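Glutaryl-CoA dehydrogenase (Mycobacterium smegmatis, PDB 3SF6) belongs to the acyl-CoA dehydrogenase family, flavoproteins with largely helical N- and C-terminal domains, and binds dihydroflavine-adenine dinucleotide within a four-chain assembly. Local coordinates at residues R35-R38 and D39-S43; T249-G252 and A253-R256; G358-I362 and T363-P367. One frame throughout, in Å; residues are numbered along the deposited sequence.

From the N terminus, interaction 1 (35-43) comes first, inside helix 32-49 of the N-terminal domain, where it closes backbone turns and side-chain links within that one helix. Interaction 2 (249-256) closes the first turn of helix 252-286, where the chain enters from the loop after strand 229-240. Interaction 3 (358-367) folds the loop that joins helix 332-357 to helix 368-380, beside the dinucleotide and the second subunit. The three follow in series, neither nesting nor crossing. The centres of interactions 1 and 2 lie about 33 Å apart, and those of interactions 2 and 3 about 42 Å. Helix 252-286, which interaction 2 begins, also packs against the loop of interaction 3.

Interaction 1: residues R35-R38 and D39-S43. With EDO (1,2-ethanediol), chain O; SO4 (sulfate ion), chain S.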
loop_
_atom_site.group_PDB
_atom_site.type_symbol
_atom_site.label_atom_id
_atom_site.label_comp_id
_atom_site.label_asym_id
_atom_site.label_seq_id
_atom_site.Cartn_x
_atom_site.Cartn_y
_atom_site.Cartn_z
ATOM N N ARG A 35 -8.890 -24.702 23.630
ATOM C CA ARG A 35 -8.951 -25.489 22.424
ATOM C C ARG A 35 -10.258 -26.304 22.364
ATOM O O ARG A 35 -10.869 -26.452 21.292
ATOM C CB ARG A 35 -7.720 -26.399 22.262
ATOM C CG ARG A 35 -6.398 -25.659 22.037
ATOM C CD ARG A 35 -5.280 -26.583 21.638
ATOM N NE ARG A 35 -5.039 -27.631 22.626
ATOM C CZ ARG A 35 -4.269 -27.548 23.703
ATOM N NH1 ARG A 35 -3.533 -26.451 23.948
ATOM N NH2 ARG A 35 -4.215 -28.582 24.525
ATOM N N GLU A 36 -10.690 -26.860 23.494
ATOM C CA GLU A 36 -11.959 -27.583 23.533
ATOM C C GLU A 36 -13.160 -26.717 23.150
ATOM O O GLU A 36 -13.995 -27.105 22.335
ATOM C CB GLU A 36 -12.191 -28.191 24.913
ATOM C CG GLU A 36 -13.455 -28.979 25.032
ATOM C CD GLU A 36 -13.637 -29.761 26.304
ATOM O OE1 GLU A 36 -12.671 -30.080 27.017
ATOM O OE2 GLU A 36 -14.817 -30.082 26.563
ATOM N N ILE A 37 -13.228 -25.500 23.678
ATOM C CA ILE A 37 -14.330 -24.600 23.349
ATOM C C ILE A 37 -14.285 -24.255 21.854
ATOM O O ILE A 37 -15.300 -24.309 21.133
ATOM C CB ILE A 37 -14.310 -23.343 24.265
ATOM C CG1 ILE A 37 -14.848 -23.689 25.657
ATOM C CG2 ILE A 37 -15.127 -22.189 23.638
ATOM C CD1 ILE A 37 -14.528 -22.669 26.722
ATOM N N ARG A 38 -13.085 -23.926 21.372
ATOM C CA ARG A 38 -12.879 -23.626 19.973
ATOM C C ARG A 38 -13.369 -24.778 19.078
ATOM O O ARG A 38 -14.101 -24.580 18.119
ATOM C CB ARG A 38 -11.380 -23.344 19.783
ATOM C CG ARG A 38 -10.946 -22.911 18.465
ATOM C CD ARG A 38 -10.441 -23.966 17.556
ATOM N NE ARG A 38 -9.462 -24.963 18.020
ATOM C CZ ARG A 38 -8.124 -24.912 17.973
ATOM N NH1 ARG A 38 -7.428 -23.833 17.579
ATOM N NH2 ARG A 38 -7.443 -25.994 18.350
ATOM N N ASP A 39 -12.973 -25.992 19.424
ATOM C CA ASP A 39 -13.306 -27.174 18.655
ATOM C C ASP A 39 -14.806 -27.430 18.657
ATOM O O ASP A 39 -15.413 -27.855 17.628
ATOM C CB ASP A 39 -12.563 -28.388 19.242
ATOM C CG ASP A 39 -11.062 -28.364 18.987
ATOM O OD1 ASP A 39 -10.593 -27.541 18.172
ATOM O OD2 ASP A 39 -10.357 -29.162 19.658
ATOM N N THR A 40 -15.416 -27.210 19.817
ATOM C CA THR A 40 -16.875 -27.393 19.967
ATOM C C THR A 40 -17.651 -26.430 19.056
ATOM O O THR A 40 -18.594 -26.822 18.355
ATOM C CB THR A 40 -17.309 -27.191 21.442
ATOM O OG1 THR A 40 -16.704 -28.209 22.249
ATOM C CG2 THR A 40 -18.821 -27.322 21.570
ATOM N N VAL A 41 -17.241 -25.173 19.041
ATOM C CA VAL A 41 -17.893 -24.195 18.206
ATOM C C VAL A 41 -17.607 -24.471 16.734
ATOM O O VAL A 41 -18.514 -24.400 15.884
ATOM C CB VAL A 41 -17.489 -22.763 18.586
ATOM C CG1 VAL A 41 -18.179 -21.708 17.699
ATOM C CG2 VAL A 41 -17.836 -22.453 20.062
ATOM N N ARG A 42 -16.379 -24.871 16.407
ATOM C CA ARG A 42 -16.073 -25.227 15.013
ATOM C C ARG A 42 -17.016 -26.329 14.523
ATOM O O ARG A 42 -17.509 -26.286 13.387
ATOM C CB ARG A 42 -14.618 -25.673 14.890
ATOM C CG ARG A 42 -14.178 -25.975 13.464
ATOM C CD ARG A 42 -12.714 -26.351 13.418
ATOM N NE ARG A 42 -11.862 -25.239 13.803
ATOM C CZ ARG A 42 -10.562 -25.331 14.028
ATOM N NH1 ARG A 42 -9.923 -26.496 13.878
ATOM N NH2 ARG A 42 -9.881 -24.279 14.378
ATOM N N SER A 43 -17.256 -27.333 15.360
ATOM C CA SER A 43 -18.132 -28.441 14.969
ATOM C C SER A 43 -19.558 -27.973 14.745
ATOM O O SER A 43 -20.196 -28.359 13.760
ATOM C CB SER A 43 -18.078 -29.564 16.010
ATOM O OG SER A 43 -18.873 -30.645 15.563
HETATM C C1 EDO O . -7.517 -19.941 14.850
HETATM O O1 EDO O . -7.627 -20.969 13.915
HETATM C C2 EDO O . -7.322 -20.561 16.254
HETATM O O2 EDO O . -8.489 -21.261 16.692
HETATM S S SO4 S . -2.524 -27.248 28.235
HETATM O O1 SO4 S . -1.263 -26.895 28.906
HETATM O O2 SO4 S . -3.726 -26.691 28.881
HETATM O O3 SO4 S . -2.609 -28.676 28.669
HETATM O O4 SO4 S . -2.369 -27.137 26.733
HETATM O O HOH W 1 -17.213 -29.152 24.687
#
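The carbonyl oxygen of Glu36 is gripped twice by Thr40, through N and through OG1, each 2.9 Å from Glu36 O. This is a local contact along one alpha-helix, residues 32-49, in the N-terminal helical domain of the acyl-CoA dehydrogenase fold. The two donors arrive from opposite faces of the carbonyl plane, OG1 well above it. Thr40 OG1 can do this because it stands beside its own backbone N and anti to the carbonyl carbon (chi1 -64°), which turns it back along the helix. A water donates to Thr40 OG1 and, more distantly, to Glu36 OE2, tying the two side chains together on the outer surface.

A second cluster surrounds Arg38. Its NE donates to Asp39 OD1 at 2.8 Å, a salt bridge between sequence neighbours that meets the oxygen from above the carboxylate plane, with the two flat groups 24° apart. Bends at chi2 and chi3 turn the guanidinium to this position, while Asn27 takes NH2 and a 1,2-ethanediol, held also by Asp21 and Arg274, takes NH1. Arg42 runs alongside Arg38, and the CD of Arg38 lies over one face of the Arg42 guanidinium, 3.2 Å from Arg42 NH2. The two positive groups come close, but Arg42 NH2 also forms a salt bridge with Glu100 of helix 91-104, which probably offsets the cost. At the N-terminal end of the stretch, Arg35 presents the edge of its guanidinium to a sulfate ion: NH1 and NH2 both donate to sulfate O4, at 3.1 Å and 3.2 Å from it.

Interaction 2: residues T249-G252 and A253-R256; sequences TSLG and APLR. With SO4 (sulfate ion), chain M.
Leu251 meets Pro254 and Leu255 where helix 252-286 begins, and this is the close-packed part of the contact. Its CD1 lies 4.1 Å from Pro254 CG, the two side chains crossing at about a right angle, while Leu251 CG is equally far from Leu255 CD1. Closer still, the carbonyl Leu251 O lies 3.2 Å from ring atom CD of Pro254 and accepts from Leu255 N in a nearly straight bond. Pro254 has no N-H, and Ser250 O is taken instead by Ala253 N, which approaches at 3.1 Å from well above the carbonyl plane. Ser250 also supplies a capping bond: chi1 of 72° brings its OG 3.1 Å from Gly252 N, in a bent bond (136° at the hydrogen).

The outer side is looser. Leu251 N donates to sulfate O4 at 2.9 Å (170° at the hydrogen), an ion held as well by Ile201 N. Arg256, largely in solvent, still has a partner: its NH2 is hydrogen-bonded to Tyr121 OH.

Among its neighbours, the helix start rests on strand 190-197, where Trp194 touches Ala253 and Pro254, and on helix 106-126, where Phe126 touches Ala253 and Arg256.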
loop_
_atom_site.group_PDB
_atom_site.type_symbol
_atom_site.label_atom_id
_atom_site.label_comp_id
_atom_site.label_asym_id
_atom_site.label_seq_id
_atom_site.Cartn_x
_atom_site.Cartn_y
_atom_site.Cartn_z
ATOM N N THR A 249 -26.163 6.148 32.946
ATOM C CA THR A 249 -26.387 7.579 33.234
ATOM C C THR A 249 -25.614 8.526 32.294
ATOM O O THR A 249 -25.600 9.751 32.494
ATOM C CB THR A 249 -26.064 7.922 34.694
ATOM O OG1 THR A 249 -24.692 7.631 34.953
ATOM C CG2 THR A 249 -26.983 7.140 35.681
ATOM N N SER A 250 -24.986 7.975 31.267
ATOM C CA SER A 250 -24.242 8.798 30.318
ATOM C C SER A 250 -23.967 8.020 29.049
ATOM O O SER A 250 -24.254 6.834 28.971
ATOM C CB SER A 250 -22.907 9.229 30.931
ATOM O OG SER A 250 -22.012 8.120 31.003
ATOM N N LEU A 251 -23.373 8.696 28.067
ATOM C CA LEU A 251 -22.928 8.048 26.826
ATOM C C LEU A 251 -21.938 6.925 27.103
ATOM O O LEU A 251 -21.779 5.983 26.322
ATOM C CB LEU A 251 -22.303 9.092 25.874
ATOM C CG LEU A 251 -22.050 8.618 24.434
ATOM C CD1 LEU A 251 -23.368 8.335 23.639
ATOM C CD2 LEU A 251 -21.162 9.656 23.715
ATOM N N GLY A 252 -21.233 6.996 28.226
ATOM C CA GLY A 252 -20.331 5.907 28.548
ATOM C C GLY A 252 -20.995 4.534 28.657
ATOM O O GLY A 252 -20.339 3.516 28.377
ATOM N N ALA A 253 -22.285 4.474 29.011
ATOM C CA ALA A 253 -22.981 3.161 29.094
ATOM C C ALA A 253 -23.048 2.460 27.738
ATOM O O ALA A 253 -22.569 1.338 27.637
ATOM C CB ALA A 253 -24.382 3.301 29.744
ATOM N N PRO A 254 -23.597 3.104 26.686
ATOM C CA PRO A 254 -23.586 2.352 25.437
ATOM C C PRO A 254 -22.177 2.077 24.915
ATOM O O PRO A 254 -21.936 1.033 24.301
ATOM C CB PRO A 254 -24.375 3.257 24.465
ATOM C CG PRO A 254 -24.393 4.614 25.116
ATOM C CD PRO A 254 -24.446 4.308 26.578
ATOM N N LEU A 255 -21.258 2.999 25.156
ATOM C CA LEU A 255 -19.870 2.798 24.750
ATOM C C LEU A 255 -19.217 1.622 25.440
ATOM O O LEU A 255 -18.403 0.933 24.818
ATOM C CB LEU A 255 -18.996 4.068 24.931
ATOM C CG LEU A 255 -19.417 5.283 24.087
ATOM C CD1 LEU A 255 -18.499 6.490 24.293
ATOM C CD2 LEU A 255 -19.495 4.935 22.639
ATOM N N ARG A 256 -19.539 1.366 26.705
ATOM C CA ARG A 256 -18.999 0.147 27.352
ATOM C C ARG A 256 -19.489 -1.111 26.648
ATOM O O ARG A 256 -18.737 -2.077 26.513
ATOM C CB ARG A 256 -19.384 0.070 28.831
ATOM C CG ARG A 256 -18.540 0.877 29.818
ATOM C CD ARG A 256 -19.028 0.606 31.305
ATOM N NE ARG A 256 -19.130 -0.836 31.605
ATOM C CZ ARG A 256 -19.601 -1.366 32.750
ATOM N NH1 ARG A 256 -20.060 -0.591 33.728
ATOM N NH2 ARG A 256 -19.639 -2.692 32.916
HETATM S S SO4 M . -24.068 12.467 28.622
HETATM O O1 SO4 M . -23.454 13.152 29.743
HETATM O O2 SO4 M . -24.438 13.461 27.607
HETATM O O3 SO4 M . -25.257 11.820 29.086
HETATM O O4 SO4 M . -23.021 11.562 28.081
#

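Interaction 3: residues G358-I362 and T363-P367; sequences GASGI and TGEYP. With FDA (dihydroflavine-adenine dinucleotide), chain B.
Thr363, Ser360 and Ile362 bury the most surface in this contact, and a single water joins two of them. Water 2 donates to Ser360 O and accepts from Thr363 OG1, each 2.6 Å from the water, and its remaining proton goes to Glu365 OE1. Residues 359-362 form a short 3-10 turn after Gly358, in which Gly361 N and Ile362 N donate to Gly358 O and Ala359 O; residues 363-367 then lead toward helix 368-380.

Thr363 OG1 has a second task. Placed between its own backbone N and carbonyl carbon (chi1 79°), it accepts from Glu365 N at 3.1 Å, which makes an ST turn; the Glu365 carboxylate reaches the same water. Ser360 is also met by Tyr366, which sets a ring edge against it: Tyr366 CD2 lies 3.4 Å from Ser360 O, close to the ring plane, and CE2 lies 3.8 Å from Ser360 CB. The ring's other neighbours include Thr279 and Leu357. Ile362 crosses Thr363 at a slant, its CG1 4.1 Å from Thr363 CG2, and sends CD1 to within 3.9 Å of the C7M methyl of the dinucleotide.

The backbone of the same turn also binds the dihydroflavine-adenine dinucleotide. Ala359 N donates to FDA O1P at 3.0 Å, almost straight at 173°. Trp181 of the second subunit packs on Ala359, Ser360 and Thr363, while Ser157 and Thr384 of that subunit also bind the dinucleotide, placing the turn at a shared site.

An unidentified ligand also bonds Glu365 OE1 and Ser360 OG. Proton accounting at the water is consistent: Ser360 O and Glu365 OE1 accept its two protons, and the Thr363 hydroxyl points its own to the water while receiving Glu365 N.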
loop_
_atom_site.group_PDB
_atom_site.type_symbol
_atom_site.label_atom_id
_atom_site.label_comp_id
_atom_site.label_asym_id
_atom_site.label_seq_id
_atom_site.Cartn_x
_atom_site.Cartn_y
_atom_site.Cartn_z
ATOM N N GLY A 358 -9.035 -16.860 -9.362
ATOM C CA GLY A 358 -9.419 -16.515 -10.735
ATOM C C GLY A 358 -10.941 -16.480 -10.850
ATOM O O GLY A 358 -11.638 -16.044 -9.939
ATOM N N ALA A 359 -11.458 -16.873 -11.997
ATOM C CA ALA A 359 -12.884 -16.765 -12.264
ATOM C C ALA A 359 -13.664 -17.598 -11.268
ATOM O O ALA A 359 -14.763 -17.208 -10.886
ATOM C CB ALA A 359 -13.244 -17.220 -13.692
ATOM N N SER A 360 -13.136 -18.766 -10.876
ATOM C CA SER A 360 -13.853 -19.620 -9.908
ATOM C C SER A 360 -14.229 -18.875 -8.642
ATOM O O SER A 360 -15.214 -19.222 -7.982
ATOM C CB SER A 360 -13.036 -20.849 -9.543
ATOM O OG SER A 360 -12.966 -21.723 -10.637
ATOM N N GLY A 361 -13.453 -17.853 -8.306
ATOM C CA GLY A 361 -13.666 -17.044 -7.131
ATOM C C GLY A 361 -14.858 -16.114 -7.152
ATOM O O GLY A 361 -15.211 -15.564 -6.111
ATOM N N ILE A 362 -15.482 -15.931 -8.311
ATOM C CA ILE A 362 -16.616 -15.022 -8.413
ATOM C C ILE A 362 -17.965 -15.638 -8.123
ATOM O O ILE A 362 -18.978 -14.912 -8.210
ATOM C CB ILE A 362 -16.692 -14.239 -9.763
ATOM C CG1 ILE A 362 -17.127 -15.150 -10.923
ATOM C CG2 ILE A 362 -15.378 -13.524 -10.048
ATOM C CD1 ILE A 362 -18.085 -14.456 -11.895
ATOM N N THR A 363 -18.045 -16.944 -7.817
ATOM C CA THR A 363 -19.372 -17.510 -7.470
ATOM C C THR A 363 -19.380 -17.994 -6.030
ATOM O O THR A 363 -18.326 -18.072 -5.385
ATOM C CB THR A 363 -19.796 -18.662 -8.377
ATOM O OG1 THR A 363 -19.142 -19.881 -7.983
ATOM C CG2 THR A 363 -19.450 -18.349 -9.864
ATOM N N GLY A 364 -20.548 -18.395 -5.545
ATOM C CA GLY A 364 -20.622 -18.973 -4.180
ATOM C C GLY A 364 -20.159 -20.432 -4.089
ATOM O O GLY A 364 -20.342 -21.058 -3.041
ATOM N N GLU A 365 -19.593 -20.987 -5.139
ATOM C CA GLU A 365 -18.827 -22.262 -5.075
ATOM C C GLU A 365 -17.748 -22.144 -3.958
ATOM O O GLU A 365 -17.426 -23.133 -3.308
ATOM C CB GLU A 365 -18.133 -22.587 -6.396
ATOM C CG GLU A 365 -17.331 -23.906 -6.380
ATOM C CD GLU A 365 -16.641 -24.259 -7.707
ATOM O OE1 GLU A 365 -16.603 -23.422 -8.645
ATOM O OE2 GLU A 365 -16.099 -25.391 -7.787
ATOM N N TYR A 366 -17.190 -20.949 -3.775
ATOM C CA TYR A 366 -16.188 -20.670 -2.754
ATOM C C TYR A 366 -16.715 -19.561 -1.862
ATOM O O TYR A 366 -17.550 -18.762 -2.324
ATOM C CB TYR A 366 -14.871 -20.208 -3.420
ATOM C CG TYR A 366 -14.193 -21.327 -4.181
ATOM C CD1 TYR A 366 -13.457 -22.274 -3.519
ATOM C CD2 TYR A 366 -14.383 -21.498 -5.544
ATOM C CE1 TYR A 366 -12.854 -23.357 -4.196
ATOM C CE2 TYR A 366 -13.779 -22.590 -6.228
ATOM C CZ TYR A 366 -12.999 -23.478 -5.546
ATOM O OH TYR A 366 -12.416 -24.588 -6.169
ATOM N N PRO A 367 -16.229 -19.485 -0.591
ATOM C CA PRO A 367 -16.795 -18.551 0.382
ATOM C C PRO A 367 -16.236 -17.130 0.334
ATOM O O PRO A 367 -16.658 -16.269 1.115
ATOM C CB PRO A 367 -16.445 -19.241 1.712
ATOM C CG PRO A 367 -15.139 -19.864 1.444
ATOM C CD PRO A 367 -15.286 -20.428 0.072
HETATM P PA FDA B . -6.094 -19.252 -13.803
HETATM O O1A FDA B . -5.366 -19.056 -15.063
HETATM O O2A FDA B . -6.343 -20.600 -13.266
HETATM O O5B FDA B . -5.232 -18.394 -12.748
HETATM C C5B FDA B . -5.503 -18.516 -11.335
HETATM C C4B FDA B . -4.634 -17.529 -10.563
HETATM O O4B FDA B . -3.258 -17.937 -10.771
HETATM C C3B FDA B . -4.726 -16.098 -11.050
HETATM O O3B FDA B . -4.527 -15.199 -9.936
HETATM C C2B FDA B . -3.557 -16.012 -12.023
HETATM O O2B FDA B . -3.166 -14.647 -12.261
HETATM C C1B FDA B . -2.487 -16.881 -11.348
HETATM N N9A FDA B . -1.527 -17.414 -12.325
HETATM C C8A FDA B . -1.812 -18.240 -13.377
HETATM N N7A FDA B . -0.694 -18.476 -14.080
HETATM C C5A FDA B . 0.313 -17.772 -13.470
HETATM C C6A FDA B . 1.667 -17.592 -13.722
HETATM N N6A FDA B . 2.291 -18.194 -14.764
HETATM N N1A FDA B . 2.371 -16.808 -12.871
HETATM C C2A FDA B . 1.785 -16.184 -11.848
HETATM N N3A FDA B . 0.502 -16.319 -11.578
HETATM C C4A FDA B . -0.249 -17.102 -12.383
HETATM N N1 FDA B . -13.192 -16.173 -21.215
HETATM C C2 FDA B . -13.569 -16.323 -22.516
HETATM O O2 FDA B . -12.901 -17.078 -23.263
HETATM N N3 FDA B . -14.632 -15.636 -22.987
HETATM C C4 FDA B . -15.395 -14.836 -22.232
HETATM O O4 FDA B . -16.421 -14.261 -22.688
HETATM C C4X FDA B . -15.007 -14.651 -20.888
HETATM N N5 FDA B . -15.756 -13.903 -20.046
HETATM C C5X FDA B . -15.588 -14.022 -18.681
HETATM C C6 FDA B . -16.539 -13.531 -17.794
HETATM C C7 FDA B . -16.383 -13.607 -16.424
HETATM C C7M FDA B . -17.499 -13.132 -15.487
HETATM C C8 FDA B . -15.212 -14.169 -15.932
HETATM C C8M FDA B . -15.040 -14.238 -14.409
HETATM C C9 FDA B . -14.253 -14.672 -16.783
HETATM C C9A FDA B . -14.434 -14.601 -18.181
HETATM N N10 FDA B . -13.513 -15.173 -19.065
HETATM C C10 FDA B . -13.909 -15.355 -20.408
HETATM C "C1'" FDA B . -12.481 -16.086 -18.559
HETATM C "C2'" FDA B . -11.255 -15.262 -18.141
HETATM O "O2'" FDA B . -10.501 -14.843 -19.300
HETATM C "C3'" FDA B . -10.379 -16.124 -17.246
HETATM O "O3'" FDA B . -11.026 -16.207 -15.978
HETATM C "C4'" FDA B . -8.979 -15.542 -17.037
HETATM O "O4'" FDA B . -8.191 -15.672 -18.237
HETATM C "C5'" FDA B . -8.237 -16.198 -15.872
HETATM O "O5'" FDA B . -8.202 -17.615 -16.077
HETATM P P FDA B . -8.640 -18.561 -14.872
HETATM O O1P FDA B . -9.850 -18.012 -14.243
HETATM O O2P FDA B . -8.670 -19.951 -15.380
HETATM O O3P FDA B . -7.466 -18.409 -13.779
HETATM O O HOH W 2 -16.927 -20.842 -9.049
HETATM O O HOH W 3 -15.961 -16.641 -3.702
#